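Pili retraction protein PilT (Thermus thermophilus, PDB 5FL3) probably binds and hydrolyses ATP as a member of the GSP E family of secretion ATPases, presumably to power the retraction of pili. Local coordinates at residues 118-123 with 150-155; 241-246 with 292-297. All blocks are in the same frame, centred on the assembly; numbering follows the deposited sequence.

Contact 1 of 2, residues 118-123 with 150-155; sequences LGLPRE and LAALID. With ADP (adenosine-5'-diphosphate), chain B; GOL (glycerol), chain C.
Leu118 and Ala152 meet methyl to methyl, CD1 of the leucine standing 3.7 Å from CB of the alanine, and this is the main apolar touch between the two segments. Leu120 adds a looser one, its CD1 4.5 Å from the same Ala152 CB. With CG of Leu118 anti to its carbonyl carbon (chi1 -63°), the branch swings toward the helix, and chi2 near 180° (-176°) splits the methyls, CD1 to Ala152 and CD2 to the nucleotide, 3.6 Å from N6 of ADP. Only 67 Å² is buried directly between the segments.

The polar part runs through bound groups. N6 of ADP donates to Leu118 O over 2.6 Å (N-H...O 149°), so the backbone carbonyl of Leu118 takes the adenine amino group, just before the Schellman motif of Gly119. A glycerol, probably from the crystallisation liquor, fills in between Arg122 and the helix: NH1 of Arg122 reaches its O1 in the guanidinium plane at 3.2 Å, NH2 makes a weak bond to its O2, and its O3 lies 3.1 Å from Ala152 O. The arginine also forms salt bridges with Glu116 and Glu126.

Helix 146-160 begins within the P-loop; Gly145, Lys146, Ser147 and Thr148 are hydrogen-bonded to ADP, and the contact thus sets the adenine end of the site against this helix. Behind it, Leu150 packs on strand 233-238; Phe115 touches Ala152, and Leu120 also packs on Leu289 and Leu291 of strand 287-295.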
loop_
_atom_site.group_PDB
_atom_site.type_symbol
_atom_site.label_atom_id
_atom_site.label_comp_id
_atom_site.label_asym_id
_atom_site.label_seq_id
_atom_site.Cartn_x
_atom_site.Cartn_y
_atom_site.Cartn_z
ATOM N N LEU A 118 -4.438 12.391 2.691
ATOM C CA LEU A 118 -4.814 11.005 2.419
ATOM C C LEU A 118 -6.185 10.649 2.961
ATOM O O LEU A 118 -6.695 9.563 2.690
ATOM C CB LEU A 118 -3.770 10.042 3.003
ATOM C CG LEU A 118 -2.391 10.203 2.367
ATOM C CD1 LEU A 118 -1.402 9.172 2.897
ATOM C CD2 LEU A 118 -2.517 10.146 0.848
ATOM N N GLY A 119 -6.779 11.556 3.734
ATOM C CA GLY A 119 -8.014 11.262 4.428
ATOM C C GLY A 119 -7.859 10.238 5.536
ATOM O O GLY A 119 -8.777 9.454 5.783
ATOM N N LEU A 120 -6.694 10.234 6.190
ATOM C CA LEU A 120 -6.397 9.337 7.315
ATOM C C LEU A 120 -6.474 10.127 8.617
ATOM O O LEU A 120 -5.787 11.144 8.761
ATOM C CB LEU A 120 -4.997 8.724 7.183
ATOM C CG LEU A 120 -4.507 7.839 6.035
ATOM C CD1 LEU A 120 -2.994 7.951 5.933
ATOM C CD2 LEU A 120 -4.868 6.403 6.306
ATOM N N PRO A 121 -7.295 9.668 9.573
ATOM C CA PRO A 121 -7.509 10.432 10.821
ATOM C C PRO A 121 -6.229 10.599 11.645
ATOM O O PRO A 121 -5.659 9.623 12.151
ATOM C CB PRO A 121 -8.550 9.603 11.581
ATOM C CG PRO A 121 -8.542 8.232 10.911
ATOM C CD PRO A 121 -8.149 8.473 9.479
ATOM N N ARG A 122 -5.808 11.855 11.790
ATOM C CA ARG A 122 -4.498 12.179 12.319
ATOM C C ARG A 122 -4.259 11.596 13.694
ATOM O O ARG A 122 -3.181 11.052 13.969
ATOM C CB ARG A 122 -4.291 13.692 12.366
ATOM C CG ARG A 122 -2.991 14.070 13.078
ATOM C CD ARG A 122 -2.451 15.429 12.664
ATOM N NE ARG A 122 -1.980 15.457 11.280
ATOM C CZ ARG A 122 -0.746 15.118 10.908
ATOM N NH1 ARG A 122 0.136 14.709 11.816
ATOM N NH2 ARG A 122 -0.396 15.175 9.629
ATOM N N GLU A 123 -5.270 11.699 14.547
ATOM C CA GLU A 123 -5.145 11.297 15.940
ATOM C C GLU A 123 -4.918 9.800 16.047
ATOM O O GLU A 123 -4.046 9.348 16.784
ATOM C CB GLU A 123 -6.387 11.708 16.724
ATOM C CG GLU A 123 -6.155 11.833 18.217
ATOM C CD GLU A 123 -7.444 12.051 18.980
ATOM O OE1 GLU A 123 -8.453 12.433 18.338
ATOM O OE2 GLU A 123 -7.450 11.822 20.213
ATOM N N LEU A 150 1.190 3.593 4.378
ATOM C CA LEU A 150 2.441 3.170 5.019
ATOM C C LEU A 150 3.529 4.237 4.905
ATOM O O LEU A 150 4.221 4.518 5.878
ATOM C CB LEU A 150 2.947 1.861 4.425
ATOM C CG LEU A 150 2.167 0.598 4.814
ATOM C CD1 LEU A 150 2.782 -0.601 4.123
ATOM C CD2 LEU A 150 2.114 0.396 6.312
ATOM N N ALA A 151 3.670 4.840 3.727
ATOM C CA ALA A 151 4.685 5.854 3.550
ATOM C C ALA A 151 4.426 7.076 4.457
ATOM O O ALA A 151 5.366 7.687 4.943
ATOM C CB ALA A 151 4.758 6.260 2.119
ATOM N N ALA A 152 3.161 7.426 4.689
ATOM C CA ALA A 152 2.823 8.590 5.513
ATOM C C ALA A 152 3.138 8.232 6.940
ATOM O O ALA A 152 3.659 9.042 7.697
ATOM C CB ALA A 152 1.332 8.992 5.371
ATOM N N LEU A 153 2.824 6.996 7.292
ATOM C CA LEU A 153 3.040 6.502 8.639
ATOM C C LEU A 153 4.544 6.419 8.976
ATOM O O LEU A 153 4.955 6.778 10.061
ATOM C CB LEU A 153 2.356 5.148 8.792
ATOM C CG LEU A 153 2.566 4.458 10.119
ATOM C CD1 LEU A 153 2.117 5.406 11.214
ATOM C CD2 LEU A 153 1.800 3.155 10.164
ATOM N N ILE A 154 5.362 5.977 8.034
ATOM C CA ILE A 154 6.797 5.889 8.257
ATOM C C ILE A 154 7.404 7.287 8.379
ATOM O O ILE A 154 8.291 7.534 9.199
ATOM C CB ILE A 154 7.495 5.108 7.101
ATOM C CG1 ILE A 154 7.088 3.635 7.115
ATOM C CG2 ILE A 154 9.010 5.256 7.162
ATOM C CD1 ILE A 154 7.697 2.835 6.018
ATOM N N ASP A 155 6.908 8.196 7.548
ATOM C CA ASP A 155 7.382 9.573 7.499
ATOM C C ASP A 155 7.151 10.281 8.825
ATOM O O ASP A 155 7.957 11.087 9.267
ATOM C CB ASP A 155 6.671 10.315 6.360
ATOM C CG ASP A 155 7.139 11.752 6.204
ATOM O OD1 ASP A 155 8.315 11.957 5.832
ATOM O OD2 ASP A 155 6.316 12.672 6.430
HETATM P PB ADP B . -1.661 -0.048 -3.042
HETATM O O1B ADP B . -1.520 -0.700 -4.410
HETATM O O2B ADP B . -2.859 -0.529 -2.252
HETATM O O3B ADP B . -0.388 -0.013 -2.228
HETATM P PA ADP B . -0.997 2.721 -3.653
HETATM O O1A ADP B . 0.010 2.240 -4.684
HETATM O O2A ADP B . -0.542 3.448 -2.391
HETATM O O3A ADP B . -2.014 1.501 -3.322
HETATM O "O5'" ADP B . -2.042 3.715 -4.370
HETATM C "C5'" ADP B . -2.433 3.593 -5.740
HETATM C "C4'" ADP B . -2.791 5.001 -6.224
HETATM O "O4'" ADP B . -3.759 5.590 -5.349
HETATM C "C3'" ADP B . -1.584 5.929 -6.258
HETATM O "O3'" ADP B . -1.573 6.528 -7.554
HETATM C "C2'" ADP B . -1.826 6.957 -5.155
HETATM O "O2'" ADP B . -1.474 8.289 -5.543
HETATM C "C1'" ADP B . -3.323 6.879 -4.886
HETATM N N9 ADP B . -3.658 7.041 -3.439
HETATM C C8 ADP B . -3.009 6.456 -2.407
HETATM N N7 ADP B . -3.558 6.788 -1.208
HETATM C C5 ADP B . -4.593 7.618 -1.465
HETATM C C6 ADP B . -5.602 8.344 -0.656
HETATM N N6 ADP B . -5.598 8.225 0.690
HETATM N N1 ADP B . -6.523 9.109 -1.321
HETATM C C2 ADP B . -6.530 9.219 -2.667
HETATM N N3 ADP B . -5.644 8.584 -3.463
HETATM C C4 ADP B . -4.664 7.786 -2.936
HETATM C C1 GOL C . 2.934 12.879 9.157
HETATM O O1 GOL C . 2.777 13.520 10.412
HETATM C C2 GOL C . 2.498 13.796 8.014
HETATM O O2 GOL C . 1.094 13.716 7.848
HETATM C C3 GOL C . 3.171 13.326 6.723
HETATM O O3 GOL C . 3.141 11.917 6.695
#

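Contact 2 of 2, residues 241-246 with 292-297; sequences LDAWRT and EILIAT
Glu292 opens the second segment by reaching across to the start of helix 243-251. Its chain leaves with CG anti to the backbone N (chi1 174°) and stays extended beyond CG, which brings OE2 to the amide of Ala243. Ala243 N donates to OE2 over 3.1 Å and nearly straight, at 170°, coming from above the carboxylate plane. The same oxygen rests against carbon as well, 3.4 Å from CB of Asp242 and 3.5 Å from CB of Ala243. The other oxygen, OE1, accepts from the backbone N of Phe328, so each carboxylate oxygen accepts from a main-chain amide. With an alanine here, the amides of Ala243 and Phe328 would probably lose their acceptor and a gap would open beside Asp242 CB.

Ile293 turns to the other side of the strand, onto Val124 and Leu274. Leu294 comes back to the helix: its CB and its CD2 each lie 4.0 Å from CB of Ala243, while Met317, Ile313 and Met325 also pack on it. Past the strand, Ala296 is the centre of an inverse gamma turn, and Thr297 caps the next helix through its bond to Val300 N.

On the helix side Asp242 is the N-cap. Its OD1 accepts from Arg245 N at 3.0 Å, met nearly along the C-O axis, and its backbone O takes both N and OG1 of Thr246 from opposite faces of the carbonyl plane. The first turn therefore has two acidic side chains on its amides, one from within and one from the edge strand of the sheet. Carboxylates at a helix N-terminus are likely to be favoured by its dipole, which may offset the nearness of the two negative groups.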
loop_
_atom_site.group_PDB
_atom_site.type_symbol
_atom_site.label_atom_id
_atom_site.label_comp_id
_atom_site.label_asym_id
_atom_site.label_seq_id
_atom_site.Cartn_x
_atom_site.Cartn_y
_atom_site.Cartn_z
ATOM N N LEU A 241 -10.294 -7.411 2.603
ATOM C CA LEU A 241 -11.183 -6.266 2.392
ATOM C C LEU A 241 -11.508 -5.508 3.666
ATOM O O LEU A 241 -11.692 -4.287 3.626
ATOM C CB LEU A 241 -12.494 -6.714 1.729
ATOM C CG LEU A 241 -12.474 -7.308 0.320
ATOM C CD1 LEU A 241 -11.662 -6.407 -0.609
ATOM C CD2 LEU A 241 -11.976 -8.788 0.301
ATOM N N ASP A 242 -11.596 -6.215 4.789
ATOM C CA ASP A 242 -11.897 -5.559 6.068
ATOM C C ASP A 242 -11.232 -6.276 7.224
ATOM O O ASP A 242 -10.472 -7.217 7.015
ATOM C CB ASP A 242 -13.413 -5.481 6.303
ATOM C CG ASP A 242 -14.117 -6.816 6.091
ATOM O OD1 ASP A 242 -13.465 -7.892 6.125
ATOM O OD2 ASP A 242 -15.350 -6.783 5.883
ATOM N N ALA A 243 -11.536 -5.847 8.445
ATOM C CA ALA A 243 -10.907 -6.423 9.629
ATOM C C ALA A 243 -11.293 -7.889 9.824
ATOM O O ALA A 243 -10.433 -8.744 10.014
ATOM C CB ALA A 243 -11.260 -5.610 10.858
ATOM N N TRP A 244 -12.585 -8.175 9.773
ATOM C CA TRP A 244 -13.066 -9.547 9.877
ATOM C C TRP A 244 -12.306 -10.506 8.938
ATOM O O TRP A 244 -11.734 -11.493 9.389
ATOM C CB TRP A 244 -14.567 -9.575 9.596
ATOM C CG TRP A 244 -15.132 -10.943 9.367
ATOM C CD1 TRP A 244 -15.587 -11.452 8.182
ATOM C CD2 TRP A 244 -15.305 -11.984 10.346
ATOM N NE1 TRP A 244 -16.025 -12.743 8.360
ATOM C CE2 TRP A 244 -15.867 -13.095 9.676
ATOM C CE3 TRP A 244 -15.043 -12.083 11.716
ATOM C CZ2 TRP A 244 -16.167 -14.290 10.331
ATOM C CZ3 TRP A 244 -15.340 -13.263 12.362
ATOM C CH2 TRP A 244 -15.899 -14.355 11.668
ATOM N N ARG A 245 -12.278 -10.190 7.644
ATOM C CA ARG A 245 -11.586 -11.007 6.639
ATOM C C ARG A 245 -10.073 -11.054 6.861
ATOM O O ARG A 245 -9.414 -12.059 6.554
ATOM C CB ARG A 245 -11.871 -10.473 5.228
ATOM C CG ARG A 245 -12.970 -11.208 4.495
ATOM C CD ARG A 245 -13.715 -10.287 3.562
ATOM N NE ARG A 245 -15.045 -10.015 4.083
ATOM C CZ ARG A 245 -15.710 -8.869 3.928
ATOM N NH1 ARG A 245 -15.166 -7.859 3.264
ATOM N NH2 ARG A 245 -16.925 -8.730 4.460
ATOM N N THR A 246 -9.527 -9.963 7.385
ATOM C CA THR A 246 -8.088 -9.878 7.592
ATOM C C THR A 246 -7.655 -10.826 8.704
ATOM O O THR A 246 -6.707 -11.606 8.553
ATOM C CB THR A 246 -7.664 -8.444 7.917
ATOM O OG1 THR A 246 -7.868 -7.625 6.754
ATOM C CG2 THR A 246 -6.191 -8.396 8.345
ATOM N N GLU A 292 -11.798 1.612 7.252
ATOM C CA GLU A 292 -12.280 0.920 8.447
ATOM C C GLU A 292 -11.120 0.732 9.427
ATOM O O GLU A 292 -10.048 0.272 9.027
ATOM C CB GLU A 292 -12.896 -0.421 8.086
ATOM C CG GLU A 292 -13.293 -1.268 9.257
ATOM C CD GLU A 292 -14.049 -2.497 8.800
ATOM O OE1 GLU A 292 -15.048 -2.315 8.079
ATOM O OE2 GLU A 292 -13.658 -3.637 9.142
ATOM N N ILE A 293 -11.342 1.081 10.697
ATOM C CA ILE A 293 -10.311 1.002 11.735
ATOM C C ILE A 293 -10.677 0.049 12.862
ATOM O O ILE A 293 -11.648 0.277 13.583
ATOM C CB ILE A 293 -10.033 2.386 12.344
ATOM C CG1 ILE A 293 -9.742 3.393 11.229
ATOM C CG2 ILE A 293 -8.894 2.347 13.334
ATOM C CD1 ILE A 293 -9.561 4.805 11.707
ATOM N N LEU A 294 -9.895 -1.024 13.005
ATOM C CA LEU A 294 -9.952 -1.858 14.201
ATOM C C LEU A 294 -8.761 -1.558 15.093
ATOM O O LEU A 294 -7.622 -1.752 14.690
ATOM C CB LEU A 294 -9.978 -3.342 13.842
ATOM C CG LEU A 294 -9.847 -4.298 15.029
ATOM C CD1 LEU A 294 -10.888 -3.959 16.069
ATOM C CD2 LEU A 294 -9.999 -5.742 14.608
ATOM N N ILE A 295 -9.009 -1.058 16.293
ATOM C CA ILE A 295 -7.923 -0.838 17.235
ATOM C C ILE A 295 -7.952 -1.933 18.281
ATOM O O ILE A 295 -8.996 -2.220 18.865
ATOM C CB ILE A 295 -8.008 0.527 17.909
ATOM C CG1 ILE A 295 -7.894 1.640 16.868
ATOM C CG2 ILE A 295 -6.901 0.676 18.930
ATOM C CD1 ILE A 295 -6.521 1.819 16.320
ATOM N N ALA A 296 -6.800 -2.551 18.515
ATOM C CA ALA A 296 -6.711 -3.676 19.429
ATOM C C ALA A 296 -6.683 -3.240 20.904
ATOM O O ALA A 296 -5.672 -3.367 21.596
ATOM C CB ALA A 296 -5.491 -4.517 19.099
ATOM N N THR A 297 -7.817 -2.730 21.374
ATOM C CA THR A 297 -8.042 -2.471 22.789
ATOM C C THR A 297 -8.006 -3.794 23.580
ATOM O O THR A 297 -8.017 -4.881 22.977
ATOM C CB THR A 297 -9.388 -1.772 22.996
ATOM O OG1 THR A 297 -10.442 -2.667 22.637
ATOM C CG2 THR A 297 -9.476 -0.532 22.124
#

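In the fold
From the N terminus the chain first builds the antiparallel sheet whose last strand in sequence is 100-108, then enters the ATPase part. Contact 1 closes a loop of 26 residues, from Leu118 through helix 122-130 and strand 134-139 to helix 146-160. Contact 2 opens later and closes a longer one, from helix 243-251 through helix 259-269 and strand 270-280 back to edge strand 287-295. The two loops follow in series and neither nest nor cross. Their centres are about 17 Å apart, yet they touch where Pro121 CG packs on Ile293 CD1 at 3.7 Å, bringing the nucleotide-side segment against the edge strand of the mixed sheet.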